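Beta-methylmalyl-CoA dehydratase (Chloroflexus aurantiacus, PDB 4E3E) catalyses the reversible dehydration of (2R,3S)-beta-methylmalyl-CoA to mesaconyl-CoA (2-methylfumaryl-CoA), a step of the glyoxylate assimilation cycle. Local coordinates at residues I112-N117 with G123-H128; G131-Q134 with V138-E141; D209-E214 with I254-S259; Q220-Y225 with R230-L235. One frame throughout, in Å; residues are numbered along the deposited sequence.

Contact 1 of 4, residues I112-N117 with G123-H128. With SO4 (sulfate ion), chain C.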
loop_
_atom_site.group_PDB
_atom_site.type_symbol
_atom_site.label_atom_id
_atom_site.label_comp_id
_atom_site.label_asym_id
_atom_site.label_seq_id
_atom_site.Cartn_x
_atom_site.Cartn_y
_atom_site.Cartn_z
ATOM N N ILE A 112 -4.719 -32.851 14.073
ATOM C CA ILE A 112 -5.783 -33.855 14.028
ATOM C C ILE A 112 -5.419 -35.017 13.113
ATOM O O ILE A 112 -6.210 -35.937 12.928
ATOM C CB ILE A 112 -7.137 -33.251 13.577
ATOM C CG1 ILE A 112 -7.047 -32.684 12.142
ATOM C CG2 ILE A 112 -7.628 -32.222 14.592
ATOM C CD1 ILE A 112 -8.395 -32.387 11.501
ATOM N N GLY A 113 -4.224 -34.967 12.532
ATOM C CA GLY A 113 -3.775 -36.035 11.653
ATOM C C GLY A 113 -2.297 -35.977 11.343
ATOM O O GLY A 113 -1.723 -34.892 11.241
ATOM N N LEU A 114 -1.693 -37.157 11.206
ATOM C CA LEU A 114 -0.301 -37.309 10.799
ATOM C C LEU A 114 -0.144 -38.537 9.912
ATOM O O LEU A 114 -0.729 -39.588 10.192
ATOM C CB LEU A 114 0.615 -37.468 12.022
ATOM C CG LEU A 114 0.831 -36.311 13.003
ATOM C CD1 LEU A 114 1.632 -36.770 14.222
ATOM C CD2 LEU A 114 1.512 -35.143 12.302
ATOM N N ARG A 115 0.640 -38.404 8.846
ATOM C CA ARG A 115 1.029 -39.550 8.025
ATOM C C ARG A 115 2.381 -39.314 7.357
ATOM O O ARG A 115 2.498 -38.492 6.440
ATOM C CB ARG A 115 -0.027 -39.909 6.961
ATOM C CG ARG A 115 0.346 -41.166 6.164
ATOM C CD ARG A 115 -0.588 -41.457 4.994
ATOM N NE ARG A 115 -0.466 -40.485 3.903
ATOM C CZ ARG A 115 0.311 -40.632 2.828
ATOM N NH1 ARG A 115 1.067 -41.716 2.677
ATOM N NH2 ARG A 115 0.333 -39.683 1.895
ATOM N N GLN A 116 3.392 -40.047 7.818
ATOM C CA GLN A 116 4.709 -39.987 7.203
ATOM C C GLN A 116 4.595 -40.486 5.772
ATOM O O GLN A 116 3.918 -41.473 5.521
ATOM C CB GLN A 116 5.725 -40.829 7.980
ATOM C CG GLN A 116 7.091 -40.865 7.315
ATOM C CD GLN A 116 8.175 -41.381 8.230
ATOM O OE1 GLN A 116 8.525 -40.738 9.224
ATOM N NE2 GLN A 116 8.719 -42.544 7.900
ATOM N N ASN A 117 5.238 -39.788 4.840
ATOM C CA ASN A 117 5.246 -40.219 3.449
ATOM C C ASN A 117 6.075 -41.478 3.232
ATOM O O ASN A 117 6.953 -41.807 4.044
ATOM C CB ASN A 117 5.666 -39.076 2.512
ATOM C CG ASN A 117 4.544 -38.096 2.273
ATOM O OD1 ASN A 117 3.456 -38.478 1.820
ATOM N ND2 ASN A 117 4.785 -36.813 2.582
ATOM N N GLY A 123 6.313 -35.756 5.588
ATOM C CA GLY A 123 5.072 -36.259 6.154
ATOM C C GLY A 123 3.943 -35.251 6.026
ATOM O O GLY A 123 4.173 -34.046 5.864
ATOM N N VAL A 124 2.719 -35.753 6.112
ATOM C CA VAL A 124 1.522 -34.933 6.010
ATOM C C VAL A 124 0.962 -34.671 7.402
ATOM O O VAL A 124 0.745 -35.605 8.178
ATOM C CB VAL A 124 0.445 -35.649 5.165
ATOM C CG1 VAL A 124 -0.848 -34.836 5.107
ATOM C CG2 VAL A 124 0.982 -35.962 3.774
ATOM N N VAL A 125 0.717 -33.402 7.712
ATOM C CA VAL A 125 0.093 -33.032 8.990
ATOM C C VAL A 125 -1.233 -32.336 8.708
ATOM O O VAL A 125 -1.313 -31.460 7.841
ATOM C CB VAL A 125 1.058 -32.203 9.882
ATOM C CG1 VAL A 125 1.760 -31.127 9.082
ATOM C CG2 VAL A 125 0.370 -31.593 11.115
ATOM N N TYR A 126 -2.275 -32.777 9.407
ATOM C CA TYR A 126 -3.613 -32.207 9.291
ATOM C C TYR A 126 -3.800 -31.356 10.511
ATOM O O TYR A 126 -3.555 -31.827 11.632
ATOM C CB TYR A 126 -4.690 -33.303 9.287
ATOM C CG TYR A 126 -4.610 -34.219 8.093
ATOM C CD1 TYR A 126 -3.635 -35.212 8.018
ATOM C CD2 TYR A 126 -5.507 -34.097 7.036
ATOM C CE1 TYR A 126 -3.552 -36.056 6.921
ATOM C CE2 TYR A 126 -5.436 -34.945 5.931
ATOM C CZ TYR A 126 -4.454 -35.915 5.881
ATOM O OH TYR A 126 -4.364 -36.751 4.797
ATOM N N VAL A 127 -4.227 -30.109 10.295
ATOM C CA VAL A 127 -4.524 -29.185 11.397
ATOM C C VAL A 127 -5.941 -28.619 11.320
ATOM O O VAL A 127 -6.472 -28.397 10.232
ATOM C CB VAL A 127 -3.504 -28.017 11.483
ATOM C CG1 VAL A 127 -2.100 -28.543 11.782
ATOM C CG2 VAL A 127 -3.524 -27.155 10.219
ATOM N N HIS A 128 -6.551 -28.409 12.484
ATOM C CA HIS A 128 -7.783 -27.658 12.580
ATOM C C HIS A 128 -7.395 -26.310 13.121
ATOM O O HIS A 128 -6.980 -26.207 14.278
ATOM C CB HIS A 128 -8.760 -28.378 13.513
ATOM C CG HIS A 128 -10.106 -27.688 13.666
ATOM N ND1 HIS A 128 -10.763 -27.645 14.840
ATOM C CD2 HIS A 128 -10.906 -27.019 12.749
ATOM C CE1 HIS A 128 -11.927 -26.985 14.686
ATOM N NE2 HIS A 128 -12.018 -26.607 13.404
HETATM S S SO4 C . 2.538 -41.262 -0.816
HETATM O O1 SO4 C . 3.786 -41.332 -1.611
HETATM O O2 SO4 C . 1.655 -42.400 -1.142
HETATM O O3 SO4 C . 2.899 -41.321 0.621
HETATM O O4 SO4 C . 1.821 -39.999 -1.132
#
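Gly-123 lies against Gln-116 at a close non-hydrogen-bonded pair, their CA atoms 3.9 Å apart; a side chain on this glycine would press on the Gln-116 backbone. The amide end of Asn-117 also folds in here, its ND2 hydrogen-bonded to Thr-122. Next comes Val-124, paired with Arg-115 by two backbone bonds: its N gives to Arg-115 O at 2.8 Å, nearly straight at 177°, and its O takes Arg-115 N. The Arg-115 chain leaves with CG anti to the backbone N (chi1 -176°), and the bend at chi3 turns the guanidinium edge-on to a sulfate ion, probably from the crystallisation liquor. NH1 grips sulfate O3 at 2.8 Å, NH2 adds weaker bonds, and Lys-118 holds the same ion. A leucine in place of Arg-115 would probably leave the sulfate with one protein grip fewer, without its two-nitrogen hold. On the other face, Val-125 lies alongside Leu-114, pointing the same way, with CB 3.8 Å from Leu-114 CD2. Tyr-126 turns its ring edge to the backbone of Gly-113, where any CB would clash with CD1, and Trp-145 stacks on the ring. Tyr-126 O receives Ile-112 N at 2.9 Å and, weakly, Gly-113 N. Finally His-128 CB brushes Ile-112 CG2, while its NE2 bonds to Glu-141. Two residues facing Tyr-126 make a classic beta bulge, set in an antiparallel hairpin of the hot-dog sheet.

Contact 2 of 4, residues G131-Q134 with V138-E141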
loop_
_atom_site.group_PDB
_atom_site.type_symbol
_atom_site.label_atom_id
_atom_site.label_comp_id
_atom_site.label_asym_id
_atom_site.label_seq_id
_atom_site.Cartn_x
_atom_site.Cartn_y
_atom_site.Cartn_z
ATOM N N GLY A 131 -9.862 -19.188 14.195
ATOM C CA GLY A 131 -9.614 -17.766 14.433
ATOM C C GLY A 131 -10.776 -17.225 15.225
ATOM O O GLY A 131 -11.913 -17.489 14.863
ATOM N N VAL A 132 -10.495 -16.495 16.308
ATOM C CA VAL A 132 -11.532 -15.890 17.136
ATOM C C VAL A 132 -11.330 -14.382 17.184
ATOM O O VAL A 132 -10.222 -13.891 16.964
ATOM C CB VAL A 132 -11.585 -16.465 18.594
ATOM C CG1 VAL A 132 -11.944 -17.950 18.582
ATOM C CG2 VAL A 132 -10.280 -16.246 19.354
ATOM N N ASN A 133 -12.383 -13.634 17.484
ATOM C CA ASN A 133 -12.199 -12.201 17.640
ATOM C C ASN A 133 -11.939 -11.881 19.119
ATOM O O ASN A 133 -11.772 -12.797 19.940
ATOM C CB ASN A 133 -13.399 -11.429 17.069
ATOM C CG ASN A 133 -14.688 -11.764 17.786
ATOM O OD1 ASN A 133 -14.669 -12.324 18.885
ATOM N ND2 ASN A 133 -15.817 -11.441 17.166
ATOM N N GLN A 134 -11.919 -10.595 19.451
ATOM C CA GLN A 134 -11.616 -10.121 20.807
ATOM C C GLN A 134 -12.694 -10.516 21.823
ATOM O O GLN A 134 -12.488 -10.370 23.025
ATOM C CB GLN A 134 -11.379 -8.589 20.818
ATOM C CG GLN A 134 -12.623 -7.716 20.585
ATOM C CD GLN A 134 -12.914 -7.430 19.106
ATOM O OE1 GLN A 134 -12.411 -8.109 18.196
ATOM N NE2 GLN A 134 -13.729 -6.408 18.864
ATOM N N VAL A 138 -15.770 -17.301 17.270
ATOM C CA VAL A 138 -15.106 -17.869 16.104
ATOM C C VAL A 138 -15.559 -17.095 14.870
ATOM O O VAL A 138 -16.757 -16.937 14.640
ATOM C CB VAL A 138 -15.471 -19.361 15.971
ATOM C CG1 VAL A 138 -14.926 -19.950 14.680
ATOM C CG2 VAL A 138 -14.989 -20.143 17.209
ATOM N N VAL A 139 -14.595 -16.593 14.101
ATOM C CA VAL A 139 -14.875 -15.861 12.874
ATOM C C VAL A 139 -14.559 -16.762 11.689
ATOM O O VAL A 139 -15.066 -16.554 10.581
ATOM C CB VAL A 139 -14.085 -14.523 12.796
ATOM C CG1 VAL A 139 -14.439 -13.632 14.007
ATOM C CG2 VAL A 139 -12.588 -14.767 12.702
ATOM N N LEU A 140 -13.734 -17.774 11.942
ATOM C CA LEU A 140 -13.348 -18.728 10.917
ATOM C C LEU A 140 -12.732 -19.962 11.556
ATOM O O LEU A 140 -11.916 -19.860 12.481
ATOM C CB LEU A 140 -12.331 -18.095 9.974
ATOM C CG LEU A 140 -11.661 -18.991 8.920
ATOM C CD1 LEU A 140 -12.693 -19.528 7.932
ATOM C CD2 LEU A 140 -10.551 -18.233 8.199
ATOM N N GLU A 141 -13.139 -21.124 11.062
ATOM C CA GLU A 141 -12.431 -22.374 11.334
ATOM C C GLU A 141 -12.288 -23.163 10.031
ATOM O O GLU A 141 -13.140 -23.075 9.151
ATOM C CB GLU A 141 -13.144 -23.205 12.411
ATOM C CG GLU A 141 -14.542 -23.672 12.019
ATOM C CD GLU A 141 -15.181 -24.553 13.072
ATOM O OE1 GLU A 141 -14.476 -25.370 13.691
ATOM O OE2 GLU A 141 -16.393 -24.431 13.286
#
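Val-139 has CG1 anti to its carbonyl carbon (chi1 -58°), which leaves CG2 between the backbone N and the carbonyl carbon, 3.5 Å from Gly-131 O; CG1 meets Asn-133 CB at 3.9 Å. Asn-133 is itself turned to chi1 62°, and its amide reaches forward into the turn, ND2 to Glu-137 and OD1 to Trp-135 N, bracing the link between the strands. Beyond it, Val-132 CG1 packs on Val-138 CG2 at 4.0 Å, the two valines sharing a face. Gly-131 does most of the backbone work: its N gives to Leu-140 O at 2.8 Å, almost straight, while its O takes Val-139 N at 2.9 Å. Val-139 and Leu-140 thus both face Gly-131, a classic beta bulge that shifts the register by one where the chain turns a corner at Val-139. An alanine in place of this valine has neither methyl, which would probably open a gap between Asn-133 and the Gly-131 carbonyl, beside Val-68 and Leu-105. The side chain of Val-139 comes about 4 Å from that of Ala-97, which by similarity belongs to the substrate site. Chemically, one carbonyl takes a firm bond from Val-139 N and a weak one from Leu-140 N, with one methyl each of Val-138 and Val-139 beside it.

Contact 3 of 4, residues D209-E214 with I254-S259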
loop_
_atom_site.group_PDB
_atom_site.type_symbol
_atom_site.label_atom_id
_atom_site.label_comp_id
_atom_site.label_asym_id
_atom_site.label_seq_id
_atom_site.Cartn_x
_atom_site.Cartn_y
_atom_site.Cartn_z
ATOM N N ASP A 209 -11.269 -11.092 -17.803
ATOM C CA ASP A 209 -10.079 -10.290 -17.493
ATOM C C ASP A 209 -8.861 -11.128 -17.070
ATOM O O ASP A 209 -8.990 -12.155 -16.399
ATOM C CB ASP A 209 -10.385 -9.253 -16.400
ATOM C CG ASP A 209 -11.517 -8.306 -16.780
ATOM O OD1 ASP A 209 -12.705 -8.715 -16.754
ATOM O OD2 ASP A 209 -11.220 -7.133 -17.084
ATOM N N GLY A 210 -7.678 -10.664 -17.453
ATOM C CA GLY A 210 -6.424 -11.230 -16.963
ATOM C C GLY A 210 -5.592 -10.172 -16.257
ATOM O O GLY A 210 -5.552 -9.022 -16.700
ATOM N N VAL A 211 -4.926 -10.554 -15.163
ATOM C CA VAL A 211 -4.087 -9.616 -14.401
ATOM C C VAL A 211 -2.705 -10.194 -14.129
ATOM O O VAL A 211 -2.567 -11.362 -13.718
ATOM C CB VAL A 211 -4.748 -9.132 -13.082
ATOM C CG1 VAL A 211 -6.022 -8.356 -13.386
ATOM C CG2 VAL A 211 -5.017 -10.286 -12.107
ATOM N N THR A 212 -1.684 -9.374 -14.365
ATOM C CA THR A 212 -0.299 -9.822 -14.217
ATOM C C THR A 212 0.211 -9.560 -12.798
ATOM O O THR A 212 0.016 -8.473 -12.252
ATOM C CB THR A 212 0.594 -9.147 -15.264
ATOM O OG1 THR A 212 0.032 -9.390 -16.552
ATOM C CG2 THR A 212 2.026 -9.685 -15.233
ATOM N N ILE A 213 0.848 -10.579 -12.213
ATOM C CA ILE A 213 1.419 -10.513 -10.864
ATOM C C ILE A 213 2.789 -9.846 -10.875
ATOM O O ILE A 213 3.660 -10.228 -11.652
ATOM C CB ILE A 213 1.520 -11.925 -10.243
ATOM C CG1 ILE A 213 0.127 -12.565 -10.166
ATOM C CG2 ILE A 213 2.196 -11.900 -8.870
ATOM C CD1 ILE A 213 0.127 -13.991 -9.663
ATOM N N GLU A 214 2.968 -8.847 -10.010
ATOM C CA GLU A 214 4.287 -8.220 -9.809
ATOM C C GLU A 214 4.912 -8.751 -8.510
ATOM O O GLU A 214 4.187 -9.144 -7.596
ATOM C CB GLU A 214 4.156 -6.680 -9.779
ATOM C CG GLU A 214 3.733 -6.053 -11.106
ATOM C CD GLU A 214 4.715 -6.379 -12.242
ATOM O OE1 GLU A 214 5.943 -6.233 -12.044
ATOM O OE2 GLU A 214 4.273 -6.774 -13.348
ATOM N N ILE A 254 -6.072 -17.125 -4.895
ATOM C CA ILE A 254 -7.475 -17.223 -4.492
ATOM C C ILE A 254 -8.114 -15.829 -4.516
ATOM O O ILE A 254 -9.232 -15.632 -5.035
ATOM C CB ILE A 254 -7.639 -17.888 -3.105
ATOM C CG1 ILE A 254 -7.214 -19.365 -3.151
ATOM C CG2 ILE A 254 -9.080 -17.784 -2.623
ATOM C CD1 ILE A 254 -7.025 -20.021 -1.793
ATOM N N SER A 255 -7.399 -14.858 -3.960
ATOM C CA SER A 255 -7.941 -13.512 -3.845
ATOM C C SER A 255 -8.078 -12.796 -5.197
ATOM O O SER A 255 -9.048 -12.055 -5.425
ATOM C CB SER A 255 -7.119 -12.709 -2.839
ATOM O OG SER A 255 -7.618 -12.941 -1.524
ATOM N N LEU A 256 -7.132 -13.028 -6.099
ATOM C CA LEU A 256 -7.264 -12.528 -7.444
ATOM C C LEU A 256 -8.467 -13.155 -8.179
ATOM O O LEU A 256 -9.254 -12.440 -8.816
ATOM C CB LEU A 256 -5.961 -12.793 -8.249
ATOM C CG LEU A 256 -4.734 -11.912 -7.895
ATOM C CD1 LEU A 256 -3.465 -12.459 -8.535
ATOM C CD2 LEU A 256 -4.929 -10.454 -8.318
ATOM N N ALA A 257 -8.595 -14.486 -8.098
ATOM C CA ALA A 257 -9.696 -15.201 -8.746
ATOM C C ALA A 257 -11.035 -14.673 -8.263
ATOM O O ALA A 257 -11.952 -14.438 -9.070
ATOM C CB ALA A 257 -9.587 -16.706 -8.509
ATOM N N ARG A 258 -11.156 -14.471 -6.952
ATOM C CA ARG A 258 -12.387 -13.941 -6.398
ATOM C C ARG A 258 -12.665 -12.546 -6.971
ATOM O O ARG A 258 -13.802 -12.250 -7.388
ATOM C CB ARG A 258 -12.318 -13.935 -4.866
ATOM C CG ARG A 258 -13.408 -13.133 -4.141
ATOM C CD ARG A 258 -14.844 -13.650 -4.278
ATOM N NE ARG A 258 -15.698 -12.899 -3.337
ATOM C CZ ARG A 258 -17.023 -12.813 -3.387
ATOM N NH1 ARG A 258 -17.727 -13.454 -4.335
ATOM N NH2 ARG A 258 -17.656 -12.089 -2.467
ATOM N N SER A 259 -11.633 -11.694 -7.007
ATOM C CA SER A 259 -11.786 -10.362 -7.565
ATOM C C SER A 259 -12.250 -10.426 -9.027
ATOM O O SER A 259 -13.233 -9.792 -9.389
ATOM C CB SER A 259 -10.488 -9.575 -7.446
ATOM O OG SER A 259 -10.708 -8.274 -7.944
#
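This is a small, purely apolar contact in which Leu-256 of helix 250-265 plugs between Val-211, at the end of strand 204-212, outermost in the sheet of this chain, and Ile-213 in the loop just after it. Leu-256 CG stands anti to the carbonyl carbon: chi1 -73° sets the fork, and chi2 168° parts its methyls between the two partners. CD2 meets Val-211 CG2 at 3.8 Å, and CD1 meets Ile-213 CG1 at 3.9 Å, with Ile-213 CD1 slightly farther from the same methyl. Both partners approach the leucine at a slant. Val-211 aims its CB at the helix, whereas Ile-213 starts off to one side and brings only its outer carbons near; Thr-212, between them, points away. The backbones stay well separated, the closest CA atoms, those of Val-211 and Leu-256, being 8.2 Å apart, so the side chains alone bridge the space. Tyr-40 of helix 30-40 also lies on Leu-256, and Val-248 on Ile-213. Arg-223 of the second subunit packs on both Val-211 and Leu-256, and Thr-212 bonds to Phe-233 and Leu-235 of that subunit, which places the strand end at an interface. Helix 250-265, laid against strand 338-349 and helix 65-80 through Ile-254, is thereby tied by its Leu-256 flank to strand 204-212, itself bonded to strand 288-300 through Val-211 and Ile-289.

Contact 4 of 4, residues Q220-Y225 with R230-L235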
loop_
_atom_site.group_PDB
_atom_site.type_symbol
_atom_site.label_atom_id
_atom_site.label_comp_id
_atom_site.label_asym_id
_atom_site.label_seq_id
_atom_site.Cartn_x
_atom_site.Cartn_y
_atom_site.Cartn_z
ATOM N N GLN A 220 3.882 -7.746 -0.893
ATOM C CA GLN A 220 3.138 -6.805 -0.040
ATOM C C GLN A 220 1.869 -7.406 0.599
ATOM O O GLN A 220 1.556 -7.111 1.766
ATOM C CB GLN A 220 2.842 -5.480 -0.772
ATOM C CG GLN A 220 2.022 -4.467 0.067
ATOM C CD GLN A 220 2.052 -3.073 -0.570
ATOM O OE1 GLN A 220 1.873 -2.944 -1.776
ATOM N NE2 GLN A 220 2.295 -2.041 0.226
ATOM N N ALA A 221 1.133 -8.216 -0.170
ATOM C CA ALA A 221 -0.035 -8.907 0.351
ATOM C C ALA A 221 0.418 -9.887 1.430
ATOM O O ALA A 221 -0.156 -9.923 2.526
ATOM C CB ALA A 221 -0.811 -9.619 -0.768
ATOM N N THR A 222 1.480 -10.630 1.142
ATOM C CA THR A 222 1.977 -11.655 2.086
ATOM C C THR A 222 2.429 -11.036 3.429
ATOM O O THR A 222 2.177 -11.616 4.508
ATOM C CB THR A 222 3.084 -12.505 1.424
ATOM O OG1 THR A 222 2.606 -12.961 0.144
ATOM C CG2 THR A 222 3.462 -13.728 2.289
ATOM N N ARG A 223 3.059 -9.851 3.370
ATOM C CA ARG A 223 3.444 -9.105 4.590
ATOM C C ARG A 223 2.241 -8.554 5.332
ATOM O O ARG A 223 2.239 -8.493 6.582
ATOM C CB ARG A 223 4.434 -7.978 4.268
ATOM C CG ARG A 223 5.859 -8.479 4.030
ATOM C CD ARG A 223 6.725 -7.413 3.377
ATOM N NE ARG A 223 8.135 -7.733 3.519
ATOM C CZ ARG A 223 9.097 -7.375 2.673
ATOM N NH1 ARG A 223 8.818 -6.666 1.580
ATOM N NH2 ARG A 223 10.352 -7.739 2.928
ATOM N N LEU A 224 1.214 -8.153 4.583
ATOM C CA LEU A 224 -0.024 -7.660 5.208
ATOM C C LEU A 224 -0.605 -8.775 6.086
ATOM O O LEU A 224 -1.154 -8.516 7.169
ATOM C CB LEU A 224 -1.040 -7.211 4.147
ATOM C CG LEU A 224 -2.390 -6.686 4.666
ATOM C CD1 LEU A 224 -2.209 -5.365 5.409
ATOM C CD2 LEU A 224 -3.397 -6.523 3.536
ATOM N N TYR A 225 -0.454 -10.015 5.609
ATOM C CA TYR A 225 -0.943 -11.199 6.312
ATOM C C TYR A 225 0.016 -11.647 7.419
ATOM O O TYR A 225 -0.313 -12.571 8.186
ATOM C CB TYR A 225 -1.200 -12.362 5.324
ATOM C CG TYR A 225 -2.034 -11.949 4.116
ATOM C CD1 TYR A 225 -3.102 -11.026 4.252
ATOM C CD2 TYR A 225 -1.766 -12.472 2.862
ATOM C CE1 TYR A 225 -3.848 -10.628 3.148
ATOM C CE2 TYR A 225 -2.512 -12.098 1.748
ATOM C CZ TYR A 225 -3.537 -11.180 1.896
ATOM O OH TYR A 225 -4.251 -10.820 0.802
ATOM N N ARG A 230 9.241 -18.558 3.438
ATOM C CA ARG A 230 10.472 -17.997 2.867
ATOM C C ARG A 230 10.556 -18.071 1.337
ATOM O O ARG A 230 11.264 -17.266 0.705
ATOM C CB ARG A 230 11.693 -18.646 3.541
ATOM C CG ARG A 230 11.781 -18.341 5.039
ATOM C CD ARG A 230 12.568 -19.350 5.875
ATOM N NE ARG A 230 12.672 -18.831 7.246
ATOM C CZ ARG A 230 13.101 -19.498 8.316
ATOM N NH1 ARG A 230 13.502 -20.764 8.226
ATOM N NH2 ARG A 230 13.129 -18.880 9.494
ATOM N N VAL A 231 9.839 -19.027 0.744
ATOM C CA VAL A 231 9.752 -19.126 -0.724
ATOM C C VAL A 231 9.148 -17.866 -1.372
ATOM O O VAL A 231 9.374 -17.623 -2.549
ATOM C CB VAL A 231 8.976 -20.391 -1.212
ATOM C CG1 VAL A 231 9.736 -21.669 -0.860
ATOM C CG2 VAL A 231 7.542 -20.417 -0.668
ATOM N N HIS A 232 8.361 -17.095 -0.619
ATOM C CA HIS A 232 7.767 -15.867 -1.152
ATOM C C HIS A 232 8.726 -14.694 -1.223
ATOM O O HIS A 232 8.524 -13.764 -2.019
ATOM C CB HIS A 232 6.544 -15.450 -0.329
ATOM C CG HIS A 232 5.556 -16.574 -0.079
ATOM N ND1 HIS A 232 5.221 -17.477 -1.029
ATOM C CD2 HIS A 232 4.796 -16.897 1.062
ATOM C CE1 HIS A 232 4.323 -18.353 -0.521
ATOM N NE2 HIS A 232 4.049 -17.984 0.756
ATOM N N PHE A 233 9.771 -14.707 -0.395
ATOM C CA PHE A 233 10.526 -13.479 -0.120
ATOM C C PHE A 233 11.959 -13.426 -0.609
ATOM O O PHE A 233 12.470 -12.340 -0.900
ATOM C CB PHE A 233 10.517 -13.183 1.383
ATOM C CG PHE A 233 9.153 -12.854 1.924
ATOM C CD1 PHE A 233 8.583 -11.613 1.691
ATOM C CD2 PHE A 233 8.441 -13.793 2.656
ATOM C CE1 PHE A 233 7.320 -11.306 2.189
ATOM C CE2 PHE A 233 7.178 -13.501 3.162
ATOM C CZ PHE A 233 6.616 -12.252 2.925
ATOM N N ASN A 234 12.599 -14.592 -0.686
ATOM C CA ASN A 234 14.044 -14.682 -0.753
ATOM C C ASN A 234 14.551 -15.108 -2.113
ATOM O O ASN A 234 14.658 -16.303 -2.410
ATOM C CB ASN A 234 14.559 -15.640 0.333
ATOM C CG ASN A 234 16.055 -15.529 0.552
ATOM O OD1 ASN A 234 16.813 -15.282 -0.388
ATOM N ND2 ASN A 234 16.489 -15.719 1.801
ATOM N N LEU A 235 14.893 -14.117 -2.924
ATOM C CA LEU A 235 15.415 -14.373 -4.258
ATOM C C LEU A 235 16.806 -14.990 -4.186
ATOM O O LEU A 235 17.140 -15.841 -5.005
ATOM C CB LEU A 235 15.433 -13.092 -5.101
ATOM C CG LEU A 235 15.911 -13.221 -6.560
ATOM C CD1 LEU A 235 15.075 -14.233 -7.340
ATOM C CD2 LEU A 235 15.918 -11.857 -7.254
#
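Helix 215-224, through Thr-222, comes no closer to the loop than 7.9 Å, CA to CA, at His-232, and the loop holds a short helical bend at 230-232 in which Arg-230 O accepts the N atoms of both Phe-233 and Asn-234. Side chains fill that distance. The ring of Phe-233 reaches across with CG anti to the carbonyl carbon (chi1 -66°), and its far end slips between two helix residues. Its CZ lies 3.5 Å from Thr-222 CG2, and its CE1 lies 3.7 Å from Arg-223 CG. The Arg-223 chain runs extended from CG to NE, and one face of its guanidinium looks onto the CE1-CD1 rim of Phe-233, the planes 38° apart; the group stands beside the ring, not over it. His-232 crosses Thr-222 at about a right angle and touches the same methyl, CD2 to CG2 at 3.7 Å. With its hydroxyl turned back to His-218 O, Thr-222 presents its methyl to the loop. His-232 is steadied by its ND1, bonded to Ile-247 O, and Asn-234 caps the next helix, its OD1 receiving Val-237 N. Behind this, the helix rests through Gln-220, Ala-221 and Leu-224 on helix 30-40 and through Leu-224 and Tyr-225 on helix 65-80, while Arg-230 forms a salt bridge with Asp-209 on strand 204-212 of the third subunit.

How the contacts relate
From the N terminus, contact 1 closes the short turn between strands 104-116 and 122-132, and contact 2 closes the next turn, from 122-132 into 138-149. The two follow in series on three neighbouring strands and touch through His-128 and Glu-141. Much later, contact 3 closes a long loop from the end of strand 204-212 to helix 250-265, and contact 4 is nested inside that loop, joining helix 215-224 to the segment after it. Contacts 3 and 4 come within about 5 Å at their nearest atoms without touching. Contacts 1 and 2 lie across the chain's centre from contact 3, which reaches the same sheet at strand 204-212, outermost within the chain.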